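Local coordinates for protein xylulokinase (Brucella ovis, PDB 5VM1) that probably phosphorylates D-xylulose to D-xylulose 5-phosphate at the expense of ATP, as a sugar kinase of the FGGY family, at residues A[363-367]-A[368-372]; A[315-319]-A[320-324]. All blocks are in the same frame, centred on the assembly; numbering follows the deposited sequence.

Contact 1 of 2, residues A[363-367]-A[368-372]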
ATOM      1  N   HIS A 363       6.320  29.561  26.316  1.00 52.75           N
ATOM      2  CA  HIS A 363       7.720  29.482  26.719  1.00 48.12           C
ATOM      3  C   HIS A 363       8.023  28.156  27.395  1.00 52.71           C
ATOM      4  O   HIS A 363       9.121  27.620  27.223  1.00 58.20           O
ATOM      5  CB  HIS A 363       8.109  30.642  27.638  1.00 51.48           C
ATOM      6  CG  HIS A 363       8.258  31.947  26.919  1.00 55.24           C
ATOM      7  ND1 HIS A 363       9.280  32.193  26.030  1.00 54.42           N
ATOM      8  CD2 HIS A 363       7.530  33.087  26.980  1.00 53.86           C
ATOM      9  CE1 HIS A 363       9.155  33.414  25.544  1.00 52.96           C
ATOM     10  NE2 HIS A 363       8.099  33.977  26.105  1.00 54.24           N
ATOM     11  N   GLU A 364       7.066  27.608  28.151  1.00 59.86           N
ATOM     12  CA  GLU A 364       7.246  26.348  28.867  1.00 60.82           C
ATOM     13  C   GLU A 364       7.264  25.111  27.972  1.00 50.93           C
ATOM     14  O   GLU A 364       7.523  24.018  28.482  1.00 55.19           O
ATOM     15  CB  GLU A 364       6.182  26.175  29.951  1.00 69.63           C
ATOM     16  CG  GLU A 364       4.790  26.515  29.510  1.00 83.06           C
ATOM     17  CD  GLU A 364       4.250  27.739  30.208  1.00 85.69           C
ATOM     18  OE1 GLU A 364       4.740  28.861  29.924  1.00 78.96           O
ATOM     19  OE2 GLU A 364       3.335  27.560  31.043  1.00 89.84           O
ATOM     20  N   ALA A 365       6.923  25.207  26.693  1.00 43.86           N
ATOM     21  CA  ALA A 365       6.961  24.015  25.857  1.00 40.75           C
ATOM     22  C   ALA A 365       8.417  23.647  25.578  1.00 48.30           C
ATOM     23  O   ALA A 365       9.157  24.424  24.969  1.00 54.14           O
ATOM     24  CB  ALA A 365       6.200  24.235  24.555  1.00 38.41           C
ATOM     25  N   ASP A 366       8.832  22.470  26.033  1.00 47.52           N
ATOM     26  CA  ASP A 366      10.171  21.973  25.780  1.00 46.64           C
ATOM     27  C   ASP A 366      10.154  21.047  24.561  1.00 47.54           C
ATOM     28  O   ASP A 366       9.123  20.832  23.918  1.00 52.26           O
ATOM     29  CB  ASP A 366      10.729  21.263  27.023  1.00 44.32           C
ATOM     30  CG  ASP A 366       9.791  20.177  27.570  1.00 51.38           C
ATOM     31  OD1 ASP A 366       8.854  19.738  26.871  1.00 54.96           O
ATOM     32  OD2 ASP A 366       9.995  19.742  28.720  1.00 62.55           O
ATOM     33  N   ARG A 367      11.319  20.484  24.244  1.00 47.33           N
ATOM     34  CA  ARG A 367      11.412  19.576  23.105  1.00 49.09           C
ATOM     35  C   ARG A 367      10.429  18.423  23.213  1.00 50.04           C
ATOM     36  O   ARG A 367       9.828  18.031  22.212  1.00 49.42           O
ATOM     37  CB  ARG A 367      12.823  19.031  22.959  1.00 46.99           C
ATOM     38  CG  ARG A 367      12.939  18.146  21.761  1.00 48.94           C
ATOM     39  CD  ARG A 367      14.360  17.755  21.517  1.00 52.70           C
ATOM     40  NE  ARG A 367      14.927  16.949  22.590  1.00 57.75           N
ATOM     41  CZ  ARG A 367      16.219  16.940  22.883  1.00 68.44           C
ATOM     42  NH1 ARG A 367      17.061  17.705  22.184  1.00 65.04           N
ATOM     43  NH2 ARG A 367      16.661  16.174  23.869  1.00 76.87           N
ATOM     44  N   SER A 368      10.310  17.825  24.404  1.00 56.64           N
ATOM     45  CA  SER A 368       9.399  16.702  24.605  1.00 45.14           C
ATOM     46  C   SER A 368       7.942  17.104  24.390  1.00 48.77           C
ATOM     47  O   SER A 368       7.134  16.307  23.897  1.00 39.73           O
ATOM     48  CB  SER A 368       9.603  16.114  25.999  1.00 48.57           C
ATOM     49  OG  SER A 368       8.471  15.376  26.417  1.00 62.09           O
ATOM     50  N   ALA A 369       7.577  18.324  24.772  1.00 55.19           N
ATOM     51  CA  ALA A 369       6.192  18.728  24.565  1.00 51.01           C
ATOM     52  C   ALA A 369       5.872  18.822  23.083  1.00 44.59           C
ATOM     53  O   ALA A 369       4.757  18.501  22.671  1.00 43.77           O
ATOM     54  CB  ALA A 369       5.907  20.057  25.261  1.00 42.21           C
ATOM     55  N   LEU A 370       6.844  19.221  22.263  1.00 44.91           N
ATOM     56  CA  LEU A 370       6.575  19.324  20.833  1.00 45.62           C
ATOM     57  C   LEU A 370       6.583  17.950  20.174  1.00 44.59           C
ATOM     58  O   LEU A 370       5.739  17.677  19.316  1.00 47.16           O
ATOM     59  CB  LEU A 370       7.585  20.259  20.166  1.00 35.72           C
ATOM     60  CG  LEU A 370       7.098  21.693  20.042  1.00 35.78           C
ATOM     61  CD1 LEU A 370       6.833  22.276  21.388  1.00 33.02           C
ATOM     62  CD2 LEU A 370       8.141  22.497  19.327  1.00 42.59           C
ATOM     63  N   THR A 371       7.504  17.065  20.586  1.00 46.14           N
ATOM     64  CA  THR A 371       7.412  15.650  20.223  1.00 39.95           C
ATOM     65  C   THR A 371       6.011  15.097  20.490  1.00 45.36           C
ATOM     66  O   THR A 371       5.391  14.500  19.598  1.00 40.25           O
ATOM     67  CB  THR A 371       8.457  14.839  20.994  1.00 33.97           C
ATOM     68  OG1 THR A 371       9.764  15.231  20.586  1.00 46.12           O
ATOM     69  CG2 THR A 371       8.282  13.323  20.778  1.00 34.07           C
ATOM     70  N   GLN A 372       5.487  15.319  21.707  1.00 40.28           N
ATOM     71  CA  GLN A 372       4.138  14.874  22.055  1.00 31.95           C
ATOM     72  C   GLN A 372       3.088  15.419  21.088  1.00 36.94           C
ATOM     73  O   GLN A 372       2.213  14.678  20.628  1.00 40.32           O
ATOM     74  CB  GLN A 372       3.816  15.300  23.472  1.00 32.77           C
ATOM     75  CG  GLN A 372       2.544  14.774  24.039  1.00 38.06           C
ATOM     76  CD  GLN A 372       2.285  15.402  25.395  1.00 46.51           C
ATOM     77  OE1 GLN A 372       3.182  15.477  26.240  1.00 56.69           O
ATOM     78  NE2 GLN A 372       1.074  15.900  25.593  1.00 47.46           N
TER

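Contact 2 of 2, residues A[315-319]-A[320-324]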
ATOM      1  N   VAL A 315      15.416  19.197  15.678  1.00 44.36           N
ATOM      2  CA  VAL A 315      15.942  19.248  17.040  1.00 47.56           C
ATOM      3  C   VAL A 315      17.187  18.394  17.225  1.00 55.84           C
ATOM      4  O   VAL A 315      17.719  18.327  18.342  1.00 55.83           O
ATOM      5  CB  VAL A 315      14.865  18.851  18.074  1.00 43.20           C
ATOM      6  CG1 VAL A 315      13.650  19.771  17.969  1.00 39.99           C
ATOM      7  CG2 VAL A 315      14.461  17.391  17.913  1.00 43.93           C
ATOM      8  N   GLY A 316      17.658  17.718  16.178  1.00 60.75           N
ATOM      9  CA  GLY A 316      18.956  17.067  16.261  1.00 59.41           C
ATOM     10  C   GLY A 316      19.011  15.789  17.066  1.00 55.53           C
ATOM     11  O   GLY A 316      20.069  15.470  17.634  1.00 49.50           O
ATOM     12  N   ALA A 317      17.883  15.100  17.218  1.00 46.77           N
ATOM     13  CA  ALA A 317      17.831  13.797  17.852  1.00 47.55           C
ATOM     14  C   ALA A 317      17.350  12.760  16.838  1.00 57.81           C
ATOM     15  O   ALA A 317      17.126  13.053  15.657  1.00 66.34           O
ATOM     16  CB  ALA A 317      16.932  13.846  19.087  1.00 49.99           C
ATOM     17  N   THR A 318      17.126  11.553  17.317  1.00 55.98           N
ATOM     18  CA  THR A 318      16.529  10.533  16.476  1.00 51.99           C
ATOM     19  C   THR A 318      15.140  10.229  16.989  1.00 52.93           C
ATOM     20  O   THR A 318      14.832  10.470  18.161  1.00 60.05           O
ATOM     21  CB  THR A 318      17.347   9.225  16.453  1.00 52.70           C
ATOM     22  OG1 THR A 318      17.438   8.675  17.777  1.00 55.13           O
ATOM     23  CG2 THR A 318      18.742   9.429  15.867  1.00 47.55           C
ATOM     24  N   PRO A 319      14.258   9.735  16.129  1.00 50.88           N
ATOM     25  CA  PRO A 319      12.922   9.364  16.608  1.00 46.40           C
ATOM     26  C   PRO A 319      12.962   8.508  17.859  1.00 51.18           C
ATOM     27  O   PRO A 319      12.212   8.765  18.810  1.00 48.15           O
ATOM     28  CB  PRO A 319      12.348   8.602  15.412  1.00 36.52           C
ATOM     29  CG  PRO A 319      13.021   9.276  14.238  1.00 36.54           C
ATOM     30  CD  PRO A 319      14.389   9.594  14.665  1.00 38.78           C
ATOM     31  N   GLN A 320      13.879   7.538  17.914  1.00 52.71           N
ATOM     32  CA  GLN A 320      13.923   6.635  19.057  1.00 47.85           C
ATOM     33  C   GLN A 320      14.312   7.382  20.331  1.00 50.97           C
ATOM     34  O   GLN A 320      13.815   7.051  21.414  1.00 56.45           O
ATOM     35  CB  GLN A 320      14.841   5.455  18.760  1.00 44.89           C
ATOM     36  CG  GLN A 320      14.352   4.602  17.578  1.00 47.14           C
ATOM     37  CD  GLN A 320      14.587   5.263  16.199  1.00 53.99           C
ATOM     38  OE1 GLN A 320      15.573   5.969  15.996  1.00 54.98           O
ATOM     39  NE2 GLN A 320      13.672   5.036  15.261  1.00 52.70           N
ATOM     40  N   SER A 321      15.188   8.395  20.230  1.00 44.93           N
ATOM     41  CA  SER A 321      15.514   9.201  21.408  1.00 54.60           C
ATOM     42  C   SER A 321      14.352  10.103  21.793  1.00 57.12           C
ATOM     43  O   SER A 321      14.041  10.246  22.980  1.00 67.58           O
ATOM     44  CB  SER A 321      16.770  10.052  21.180  1.00 57.71           C
ATOM     45  OG  SER A 321      17.800   9.323  20.538  1.00 73.35           O
ATOM     46  N   LEU A 322      13.693  10.722  20.812  1.00 54.14           N
ATOM     47  CA  LEU A 322      12.524  11.531  21.134  1.00 51.56           C
ATOM     48  C   LEU A 322      11.434  10.666  21.770  1.00 45.79           C
ATOM     49  O   LEU A 322      10.891  11.026  22.820  1.00 41.90           O
ATOM     50  CB  LEU A 322      12.018  12.236  19.867  1.00 41.56           C
ATOM     51  CG  LEU A 322      13.002  13.276  19.304  1.00 47.48           C
ATOM     52  CD1 LEU A 322      12.465  13.992  18.068  1.00 36.74           C
ATOM     53  CD2 LEU A 322      13.416  14.293  20.373  1.00 42.18           C
ATOM     54  N   ASP A 323      11.190   9.471  21.211  1.00 39.37           N
ATOM     55  CA  ASP A 323      10.236   8.536  21.801  1.00 43.73           C
ATOM     56  C   ASP A 323      10.705   8.081  23.189  1.00 55.31           C
ATOM     57  O   ASP A 323       9.907   8.015  24.136  1.00 54.77           O
ATOM     58  CB  ASP A 323      10.041   7.339  20.861  1.00 48.46           C
ATOM     59  CG  ASP A 323       9.093   6.282  21.430  1.00 60.71           C
ATOM     60  OD1 ASP A 323       7.876   6.552  21.467  1.00 65.28           O
ATOM     61  OD2 ASP A 323       9.553   5.188  21.840  1.00 65.73           O
ATOM     62  N   ARG A 324      12.006   7.804  23.341  1.00 43.83           N
ATOM     63  CA  ARG A 324      12.531   7.456  24.660  1.00 46.47           C
ATOM     64  C   ARG A 324      12.415   8.624  25.644  1.00 52.17           C
ATOM     65  O   ARG A 324      12.145   8.413  26.829  1.00 52.42           O
ATOM     66  CB  ARG A 324      13.977   6.981  24.547  1.00 48.85           C
ATOM     67  CG  ARG A 324      14.420   6.104  25.701  1.00 55.64           C
ATOM     68  CD  ARG A 324      15.945   5.902  25.710  1.00 70.34           C
ATOM     69  NE  ARG A 324      16.645   7.122  25.329  1.00 79.55           N
ATOM     70  CZ  ARG A 324      17.027   8.070  26.181  1.00 91.99           C
ATOM     71  NH1 ARG A 324      16.794   7.943  27.483  1.00 93.96           N
ATOM     72  NH2 ARG A 324      17.644   9.150  25.724  1.00 98.61           N
TER

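Contact 1 of 2, residues A[363-367]-A[368-372]
Asp366 and Ala369 meet where the chain, extended only at Ala365 and Asp366 within residues 363-367, enters helix 367-390, which begins at Arg367. The backbone bonds of the first turn start at once: Leu370 N donates to Asp366 O at 3.2 Å, and Thr371 N to Arg367 O at 3.0 Å, the second almost straight at 178°. Ala369 N also makes a weak bond to Asp366 O.

Asp366 is the N-cap residue, and its carboxylate makes the capping bond. Its CG sits between the backbone N and the carbonyl carbon (chi1 53°), which folds the carboxylate back over the helix start, and OD1 accepts from Ala369 N at 2.8 Å, met nearly along its C-O bond. The same OD1 lies 3.4 Å from Ala369 CB, beside the cap bond. Upstream, the methyl of Ala365 faces the first turn, where its CB touches Leu370 CD1 at 3.8 Å and, more loosely, Ala369 CB. Val336 adds to this apolar patch by touching both Ala365 and Leu370. Arg367 points the other way and forms a salt bridge through NE with Glu325 of helix 319-326.

An acidic side chain at this end takes up an amide that the helix itself leaves without an i-4 carbonyl, and its negative charge probably interacts favourably with the positive end of the helix dipole.

Contact 2 of 2, residues A[315-319]-A[320-324]
Thr318 and Ser321 meet hydroxyl to hydroxyl at the N-terminus of helix 319-326, with Thr318 as the N-cap residue, in the short link between helix 305-315 and helix 319-326. Gly316, at positive phi, ends the first helix, and two residues later Thr318 caps the next, which begins at Pro319. Thr318 OG1 lies between its backbone N and carbonyl carbon, chi1 61°, which turns it toward the new helix. Ser321 OG comes back from the first turn, and the two oxygens share a hydrogen bond of 2.9 Å.

On another side of the turn the contact is apolar. Leu322 extends its isobutyl group back toward the link, where CD2 rests on Ala317 CB at 3.8 Å and also nears Val315 CG2, which CD1 touches at 3.9 Å. The Leu322 and Val315 side chains cross at a slant. Leu322 is buried, with Tyr311 and Ser312 of helix 305-315 and Thr371 of helix 367-390 also packed against it, so a residue of the first turn helps tie three helices together.

Pro319, the first helical residue, and Gln320 run side by side in the same direction. Gln320 bends at chi2, which brings its amide back along the proline: NE2 stands 3.8 Å from Pro319 CB, and OE1 faces Thr318 CB. The backbone bonds of the helix begin with Leu322 N to Thr318 O and then Asp323 N to Pro319 O, the latter 2.7 Å long with an N-H...O angle of 170°.

Overall arrangement
Both contacts are surface helix starts in the C-terminal FGGY domain, away from the annotated sites, and contact 2 comes first along the chain. Their centres lie about 13 Å apart. Among the touching residues each has one that is buried, Thr371 in contact 1 and Leu322 in contact 2. The start of helix 367-390 packs on Leu322 of helix 319-326, where Thr371 OG1 and Arg367 CD both reach CD2, and on Val315 at the end of helix 305-315, with Arg367 CD 3.6 Å from Val315 CG2. The caps differ: contact 1 sets a carboxylate, probably charged, on a backbone amide at the end of a loop, whereas contact 2 pairs two neutral hydroxyls in the short link between two helices.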